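Local coordinates for geranyltranstransferase (Agrobacterium tumefaciens, PDB 2H8O), which probably catalyses the condensation of geranyl diphosphate with isopentenyl diphosphate to form farnesyl diphosphate, at residues Gly84-Pro90 against Leu114-Cys119; Val97-Gly101 against Tyr316-Ala320. All blocks are in the same frame, centred on the assembly; numbering follows the deposited sequence.

Contact 1: Gly84-Pro90 against Leu114-Cys119; sequences GGKRLRP and LECLHC
The loop Gly84-Arg87 and the first turn of helix 88-99 run beside the middle of helix 104-125, with the CA atoms of Gly84 and Cys119 5.3 Å apart and Pro90 nearest Glu115. At that close end Gly84 CA packs 3.7 Å from Cys119 SG, a closeness that suits glycine. Gly85 leaves the preceding helix with a positive phi and an extended psi, a pair of backbone angles that also suits glycine. The central ion pair joins Arg87 NH1 to Glu115 OE2 at 2.8 Å. The bond is nearly straight (165°) and lies close to the guanidinium plane, yet it reaches the carboxylate on its anti side, the two planes standing almost perpendicular. A bend at chi2 (-58°) turns the arginine chain back so that this edge faces Glu115; its NE pairs with Glu51 of helix 34-57 and its NH2 with the carbonyl of Val81. Two waters complete the grip on the buried carboxylate: one links OE2 to Gly84 O and Arg87 N, the other links OE1 to the backbone N and NH1 of Arg89. The guanidinium of Arg89 lies flat on one face of the His118 ring, centres 3.8 Å apart and planes 8° from parallel, while His118 NE2 donates in its ring plane to Gly84 O at 3.3 Å. Histidine thus offers a face to one partner and an edge to another. At the base of the Arg89 side chain, Leu114 CD2 packs on CB (3.7 Å). Gly-Gly-Lys-Arg-Leu-Arg-Pro is the GGKRxRP motif of trans-prenyl diphosphate synthases: Arg87 is structural, whereas Lys86 and Arg89 probably bind isopentenyl diphosphate, as in relatives, beside the helix that leads into the first aspartate-rich motif.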
ATOM      1  N   GLY A  84       3.029 -18.400   0.842  1.00 22.10           N
ATOM      2  CA  GLY A  84       1.782 -17.807   1.313  1.00 22.80           C
ATOM      3  C   GLY A  84       0.654 -18.717   1.726  1.00 22.32           C
ATOM      4  O   GLY A  84      -0.311 -18.256   2.374  1.00 22.34           O
ATOM      5  N   GLY A  85       0.756 -19.998   1.364  1.00 22.26           N
ATOM      6  CA  GLY A  85      -0.237 -20.993   1.772  1.00 21.99           C
ATOM      7  C   GLY A  85      -1.179 -21.450   0.678  1.00 21.68           C
ATOM      8  O   GLY A  85      -0.841 -21.436  -0.498  1.00 23.02           O
ATOM      9  N   LYS A  86      -2.384 -21.840   1.095  1.00 21.93           N
ATOM     10  CA  LYS A  86      -3.302 -22.580   0.246  1.00 21.11           C
ATOM     11  C   LYS A  86      -4.251 -21.715  -0.616  1.00 20.07           C
ATOM     12  O   LYS A  86      -5.087 -22.260  -1.344  1.00 19.53           O
ATOM     13  CB  LYS A  86      -4.124 -23.546   1.113  1.00 23.31           C
ATOM     14  CG  LYS A  86      -3.272 -24.598   1.847  1.00 25.76           C
ATOM     15  CD  LYS A  86      -2.213 -25.231   0.957  1.00 29.70           C
ATOM     16  CE  LYS A  86      -1.713 -26.569   1.503  1.00 29.51           C
ATOM     17  NZ  LYS A  86      -2.646 -27.694   1.163  1.00 34.19           N
ATOM     18  N   ARG A  87      -4.106 -20.392  -0.558  1.00 18.28           N
ATOM     19  CA  ARG A  87      -4.811 -19.476  -1.441  1.00 16.96           C
ATOM     20  C   ARG A  87      -6.330 -19.426  -1.184  1.00 16.01           C
ATOM     21  O   ARG A  87      -7.115 -19.198  -2.090  1.00 16.57           O
ATOM     22  CB  ARG A  87      -4.534 -19.778  -2.921  1.00 16.08           C
ATOM     23  CG  ARG A  87      -3.095 -20.114  -3.244  1.00 15.99           C
ATOM     24  CD  ARG A  87      -2.089 -19.028  -2.859  1.00 16.30           C
ATOM     25  NE  ARG A  87      -0.760 -19.451  -3.271  1.00 15.95           N
ATOM     26  CZ  ARG A  87       0.384 -18.841  -2.966  1.00 16.42           C
ATOM     27  NH1 ARG A  87       0.397 -17.757  -2.210  1.00 16.54           N
ATOM     28  NH2 ARG A  87       1.526 -19.360  -3.408  1.00 18.19           N
ATOM     29  N   LEU A  88      -6.723 -19.549   0.074  1.00 15.55           N
ATOM     30  CA  LEU A  88      -8.135 -19.402   0.439  1.00 16.05           C
ATOM     31  C   LEU A  88      -8.697 -18.038   0.057  1.00 15.30           C
ATOM     32  O   LEU A  88      -9.856 -17.927  -0.357  1.00 15.30           O
ATOM     33  CB  LEU A  88      -8.321 -19.632   1.939  1.00 16.59           C
ATOM     34  CG  LEU A  88      -9.741 -19.458   2.445  1.00 17.60           C
ATOM     35  CD1 LEU A  88     -10.665 -20.485   1.809  1.00 18.91           C
ATOM     36  CD2 LEU A  88      -9.791 -19.530   3.969  1.00 18.33           C
ATOM     37  N   ARG A  89      -7.919 -16.973   0.248  1.00 15.64           N
ATOM     38  CA  ARG A  89      -8.460 -15.635  -0.014  1.00 15.84           C
ATOM     39  C   ARG A  89      -8.808 -15.426  -1.519  1.00 16.28           C
ATOM     40  O   ARG A  89      -9.935 -15.035  -1.841  1.00 16.61           O
ATOM     41  CB  ARG A  89      -7.551 -14.555   0.576  1.00 16.43           C
ATOM     42  CG  ARG A  89      -7.603 -14.624   2.099  1.00 16.64           C
ATOM     43  CD  ARG A  89      -6.480 -13.883   2.789  1.00 15.61           C
ATOM     44  NE  ARG A  89      -6.439 -14.185   4.224  1.00 16.96           N
ATOM     45  CZ  ARG A  89      -5.957 -15.310   4.739  1.00 16.75           C
ATOM     46  NH1 ARG A  89      -5.451 -16.273   3.955  1.00 18.81           N
ATOM     47  NH2 ARG A  89      -5.966 -15.487   6.049  1.00 18.77           N
ATOM     48  N   PRO A  90      -7.861 -15.714  -2.437  1.00 16.38           N
ATOM     49  CA  PRO A  90      -8.245 -15.714  -3.847  1.00 16.35           C
ATOM     50  C   PRO A  90      -9.403 -16.656  -4.193  1.00 15.88           C
ATOM     51  O   PRO A  90     -10.234 -16.319  -5.028  1.00 16.03           O
ATOM     52  CB  PRO A  90      -6.975 -16.157  -4.577  1.00 17.35           C
ATOM     53  CG  PRO A  90      -5.927 -16.219  -3.617  1.00 17.80           C
ATOM     54  CD  PRO A  90      -6.413 -15.915  -2.253  1.00 16.57           C
ATOM     55  N   LEU A 114      -5.294  -9.495  -3.756  1.00 15.52           N
ATOM     56  CA  LEU A 114      -5.544  -9.806  -2.349  1.00 15.20           C
ATOM     57  C   LEU A 114      -4.496 -10.771  -1.799  1.00 15.55           C
ATOM     58  O   LEU A 114      -4.038 -10.642  -0.647  1.00 15.49           O
ATOM     59  CB  LEU A 114      -6.950 -10.373  -2.179  1.00 15.34           C
ATOM     60  CG  LEU A 114      -7.357 -10.787  -0.760  1.00 15.62           C
ATOM     61  CD1 LEU A 114      -7.229  -9.603   0.232  1.00 17.13           C
ATOM     62  CD2 LEU A 114      -8.770 -11.364  -0.759  1.00 16.26           C
ATOM     63  N   GLU A 115      -4.089 -11.731  -2.625  1.00 15.20           N
ATOM     64  CA  GLU A 115      -3.043 -12.650  -2.219  1.00 15.43           C
ATOM     65  C   GLU A 115      -1.695 -11.951  -2.007  1.00 15.24           C
ATOM     66  O   GLU A 115      -0.937 -12.284  -1.064  1.00 15.71           O
ATOM     67  CB  GLU A 115      -2.933 -13.814  -3.211  1.00 16.41           C
ATOM     68  CG  GLU A 115      -2.068 -14.982  -2.713  1.00 16.15           C
ATOM     69  CD  GLU A 115      -2.536 -15.682  -1.428  1.00 17.15           C
ATOM     70  OE1 GLU A 115      -3.673 -15.472  -0.958  1.00 17.05           O
ATOM     71  OE2 GLU A 115      -1.763 -16.480  -0.870  1.00 17.41           O
ATOM     72  N   CYS A 116      -1.353 -11.006  -2.885  1.00 15.41           N
ATOM     73  CA  CYS A 116      -0.125 -10.238  -2.698  1.00 15.25           C
ATOM     74  C   CYS A 116      -0.161  -9.549  -1.340  1.00 15.44           C
ATOM     75  O   CYS A 116       0.812  -9.538  -0.614  1.00 16.16           O
ATOM     76  CB  CYS A 116       0.059  -9.173  -3.771  1.00 16.43           C
ATOM     77  SG  CYS A 116       0.645  -9.829  -5.330  1.00 17.96           S
ATOM     78  N   LEU A 117      -1.316  -8.963  -1.001  1.00 14.69           N
ATOM     79  CA  LEU A 117      -1.436  -8.259   0.281  1.00 15.08           C
ATOM     80  C   LEU A 117      -1.327  -9.265   1.446  1.00 15.13           C
ATOM     81  O   LEU A 117      -0.600  -9.031   2.417  1.00 15.51           O
ATOM     82  CB  LEU A 117      -2.730  -7.435   0.303  1.00 15.38           C
ATOM     83  CG  LEU A 117      -2.765  -6.338   1.389  1.00 15.26           C
ATOM     84  CD1 LEU A 117      -3.606  -5.124   0.971  1.00 16.04           C
ATOM     85  CD2 LEU A 117      -3.186  -6.926   2.705  1.00 17.31           C
ATOM     86  N   HIS A 118      -2.080 -10.357   1.369  1.00 15.21           N
ATOM     87  CA  HIS A 118      -1.933 -11.393   2.384  1.00 15.44           C
ATOM     88  C   HIS A 118      -0.456 -11.789   2.579  1.00 15.41           C
ATOM     89  O   HIS A 118       0.046 -11.866   3.695  1.00 15.28           O
ATOM     90  CB  HIS A 118      -2.790 -12.621   2.017  1.00 15.53           C
ATOM     91  CG  HIS A 118      -2.519 -13.816   2.870  1.00 16.30           C
ATOM     92  ND1 HIS A 118      -2.743 -13.830   4.236  1.00 17.47           N
ATOM     93  CD2 HIS A 118      -2.039 -15.041   2.547  1.00 17.42           C
ATOM     94  CE1 HIS A 118      -2.408 -15.020   4.710  1.00 18.84           C
ATOM     95  NE2 HIS A 118      -1.973 -15.770   3.707  1.00 18.79           N
ATOM     96  N   CYS A 119       0.246 -12.042   1.487  1.00 15.93           N
ATOM     97  CA  CYS A 119       1.620 -12.484   1.571  1.00 15.97           C
ATOM     98  C   CYS A 119       2.544 -11.407   2.135  1.00 15.33           C
ATOM     99  O   CYS A 119       3.479 -11.725   2.865  1.00 16.01           O
ATOM    100  CB  CYS A 119       2.122 -12.986   0.231  1.00 16.49           C
ATOM    101  SG  CYS A 119       1.299 -14.521  -0.301  1.00 17.24           S
TER
HETATM  102  O   HOH W   1      -2.645 -18.306   0.844  1.00 16.75           O
HETATM  103  O   HOH W   2      -5.035 -16.705   1.050  1.00 14.15           O

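Contact 2: Val97-Gly101 against Tyr316-Ala320; sequences VALLG and YGEKA
Leu99 and Leu100, at the end of helix 88-99, meet the 3-10 turn Tyr316-Ala320 through apolar contacts, with no hydrogen bond between the two segments. Gly101, with positive phi, is the C-prime residue of the Schellman motif that closes this helix. Leu99 carries most of the interface. One of its methyls, CD2, sits over a face of the Tyr316 ring in a CH-pi contact, 4.3 Å from the centroid and 14° off the normal. The other methyl, CD1, enters the turn against Lys319 O, at 3.4 Å, and Ala320 CA, at 3.7 Å, with Tyr316 CB beside it; the small alanine allows this close approach. Having CG anti to the backbone N (chi1 179°) carries both branches across to the turn. Leu100 adds its CD2 methyl, 3.7 Å from Tyr316 CE1. Among contacts with backbone, bends at chi3 and chi4 bring Lys319 CE to 3.2 Å from Leu99 O. Tyrosine suits this half-covered place: its ring greets the leucines, and its OH bonds to Glu243 of helix 241-267. The chemistry implies an association held by dispersion and burial of methyl groups, to which the exposed lysine contributes methylenes.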
ATOM      1  N   VAL A  97     -17.308 -14.032  -7.028  1.00 16.36           N
ATOM      2  CA  VAL A  97     -17.545 -13.507  -8.360  1.00 16.80           C
ATOM      3  C   VAL A  97     -18.387 -14.502  -9.185  1.00 16.45           C
ATOM      4  O   VAL A  97     -19.358 -14.097  -9.837  1.00 17.34           O
ATOM      5  CB  VAL A  97     -16.230 -13.165  -9.090  1.00 16.58           C
ATOM      6  CG1 VAL A  97     -16.509 -12.783 -10.537  1.00 17.49           C
ATOM      7  CG2 VAL A  97     -15.486 -12.006  -8.372  1.00 16.25           C
ATOM      8  N   ALA A  98     -18.047 -15.795  -9.151  1.00 16.25           N
ATOM      9  CA  ALA A  98     -18.782 -16.813  -9.912  1.00 17.08           C
ATOM     10  C   ALA A  98     -20.232 -16.930  -9.443  1.00 17.64           C
ATOM     11  O   ALA A  98     -21.154 -17.035 -10.275  1.00 18.22           O
ATOM     12  CB  ALA A  98     -18.104 -18.155  -9.802  1.00 17.39           C
ATOM     13  N   LEU A  99     -20.426 -16.923  -8.122  1.00 17.93           N
ATOM     14  CA  LEU A  99     -21.761 -16.999  -7.542  1.00 18.28           C
ATOM     15  C   LEU A  99     -22.683 -15.933  -8.099  1.00 19.10           C
ATOM     16  O   LEU A  99     -23.871 -16.213  -8.369  1.00 18.91           O
ATOM     17  CB  LEU A  99     -21.713 -16.867  -6.019  1.00 18.18           C
ATOM     18  CG  LEU A  99     -23.055 -16.911  -5.290  1.00 18.04           C
ATOM     19  CD1 LEU A  99     -23.642 -18.319  -5.310  1.00 20.65           C
ATOM     20  CD2 LEU A  99     -22.879 -16.373  -3.871  1.00 18.22           C
ATOM     21  N   LEU A 100     -22.141 -14.727  -8.255  1.00 19.36           N
ATOM     22  CA  LEU A 100     -22.903 -13.526  -8.629  1.00 20.48           C
ATOM     23  C   LEU A 100     -22.806 -13.194 -10.127  1.00 21.16           C
ATOM     24  O   LEU A 100     -23.285 -12.145 -10.560  1.00 23.79           O
ATOM     25  CB  LEU A 100     -22.427 -12.338  -7.782  1.00 20.81           C
ATOM     26  CG  LEU A 100     -22.566 -12.535  -6.266  1.00 20.76           C
ATOM     27  CD1 LEU A 100     -22.017 -11.370  -5.418  1.00 21.92           C
ATOM     28  CD2 LEU A 100     -24.033 -12.781  -5.938  1.00 20.11           C
ATOM     29  N   GLY A 101     -22.178 -14.075 -10.893  1.00 21.40           N
ATOM     30  CA  GLY A 101     -22.101 -13.952 -12.343  1.00 21.21           C
ATOM     31  C   GLY A 101     -21.195 -12.867 -12.900  1.00 21.59           C
ATOM     32  O   GLY A 101     -21.362 -12.462 -14.066  1.00 22.62           O
ATOM     33  N   TYR A 316     -29.426 -18.469  -3.533  1.00 21.09           N
ATOM     34  CA  TYR A 316     -28.733 -18.811  -4.776  1.00 21.26           C
ATOM     35  C   TYR A 316     -28.815 -20.288  -5.139  1.00 20.74           C
ATOM     36  O   TYR A 316     -28.324 -20.672  -6.197  1.00 20.48           O
ATOM     37  CB  TYR A 316     -27.262 -18.376  -4.708  1.00 21.47           C
ATOM     38  CG  TYR A 316     -27.137 -16.906  -4.452  1.00 22.37           C
ATOM     39  CD1 TYR A 316     -27.213 -15.981  -5.491  1.00 22.45           C
ATOM     40  CD2 TYR A 316     -26.970 -16.432  -3.157  1.00 23.36           C
ATOM     41  CE1 TYR A 316     -27.123 -14.609  -5.235  1.00 23.60           C
ATOM     42  CE2 TYR A 316     -26.883 -15.081  -2.898  1.00 24.28           C
ATOM     43  CZ  TYR A 316     -26.970 -14.176  -3.937  1.00 23.48           C
ATOM     44  OH  TYR A 316     -26.878 -12.836  -3.631  1.00 25.61           O
ATOM     45  N   GLY A 317     -29.425 -21.107  -4.277  1.00 20.32           N
ATOM     46  CA  GLY A 317     -29.617 -22.530  -4.558  1.00 20.62           C
ATOM     47  C   GLY A 317     -28.322 -23.291  -4.785  1.00 20.69           C
ATOM     48  O   GLY A 317     -27.323 -23.038  -4.113  1.00 20.35           O
ATOM     49  N   GLU A 318     -28.339 -24.205  -5.755  1.00 21.04           N
ATOM     50  CA  GLU A 318     -27.192 -25.083  -6.014  1.00 21.55           C
ATOM     51  C   GLU A 318     -25.923 -24.320  -6.342  1.00 21.36           C
ATOM     52  O   GLU A 318     -24.807 -24.818  -6.140  1.00 21.45           O
ATOM     53  CB  GLU A 318     -27.490 -26.019  -7.196  1.00 21.94           C
ATOM     54  CG  GLU A 318     -28.748 -26.842  -7.086  1.00 25.44           C
ATOM     55  CD  GLU A 318     -28.662 -27.936  -6.047  1.00 28.78           C
ATOM     56  OE1 GLU A 318     -27.751 -27.883  -5.191  1.00 31.85           O
ATOM     57  OE2 GLU A 318     -29.518 -28.854  -6.104  1.00 32.58           O
ATOM     58  N   LYS A 319     -26.083 -23.124  -6.896  1.00 21.40           N
ATOM     59  CA  LYS A 319     -24.964 -22.314  -7.318  1.00 21.46           C
ATOM     60  C   LYS A 319     -24.086 -21.885  -6.122  1.00 20.64           C
ATOM     61  O   LYS A 319     -22.918 -21.532  -6.299  1.00 20.26           O
ATOM     62  CB  LYS A 319     -25.500 -21.093  -8.055  1.00 22.21           C
ATOM     63  CG  LYS A 319     -24.473 -20.306  -8.818  1.00 23.81           C
ATOM     64  CD  LYS A 319     -25.128 -19.340  -9.798  1.00 25.12           C
ATOM     65  CE  LYS A 319     -26.083 -18.374  -9.109  1.00 28.76           C
ATOM     66  NZ  LYS A 319     -27.513 -18.851  -9.129  1.00 31.41           N
ATOM     67  N   ALA A 320     -24.640 -21.941  -4.913  1.00 19.01           N
ATOM     68  CA  ALA A 320     -23.896 -21.595  -3.687  1.00 19.13           C
ATOM     69  C   ALA A 320     -23.158 -22.798  -3.065  1.00 18.55           C
ATOM     70  O   ALA A 320     -22.491 -22.665  -2.055  1.00 17.47           O
ATOM     71  CB  ALA A 320     -24.844 -20.949  -2.654  1.00 19.46           C
TER

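How the contacts relate
Both contacts use helix 88-99, contact 1 at its beginning and contact 2 at its end, so one helix leads from the core of the chain to its periphery. The centres of the two contacts are about 22 Å apart and their nearest atoms about 8 Å, without touching; the centre of contact 1 lies about 5 Å from the centre of the chain and that of contact 2 about 20 Å. Along the sequence the segments alternate: 84-90, 97-101, 114-119, then 316-320. Contact 1 ties sequence neighbours, helices 88-99 and 104-125, whereas contact 2 brings in the turn between helices 295-312 and 321-331, joining early and late parts of the same mainly helical prenyl synthase fold.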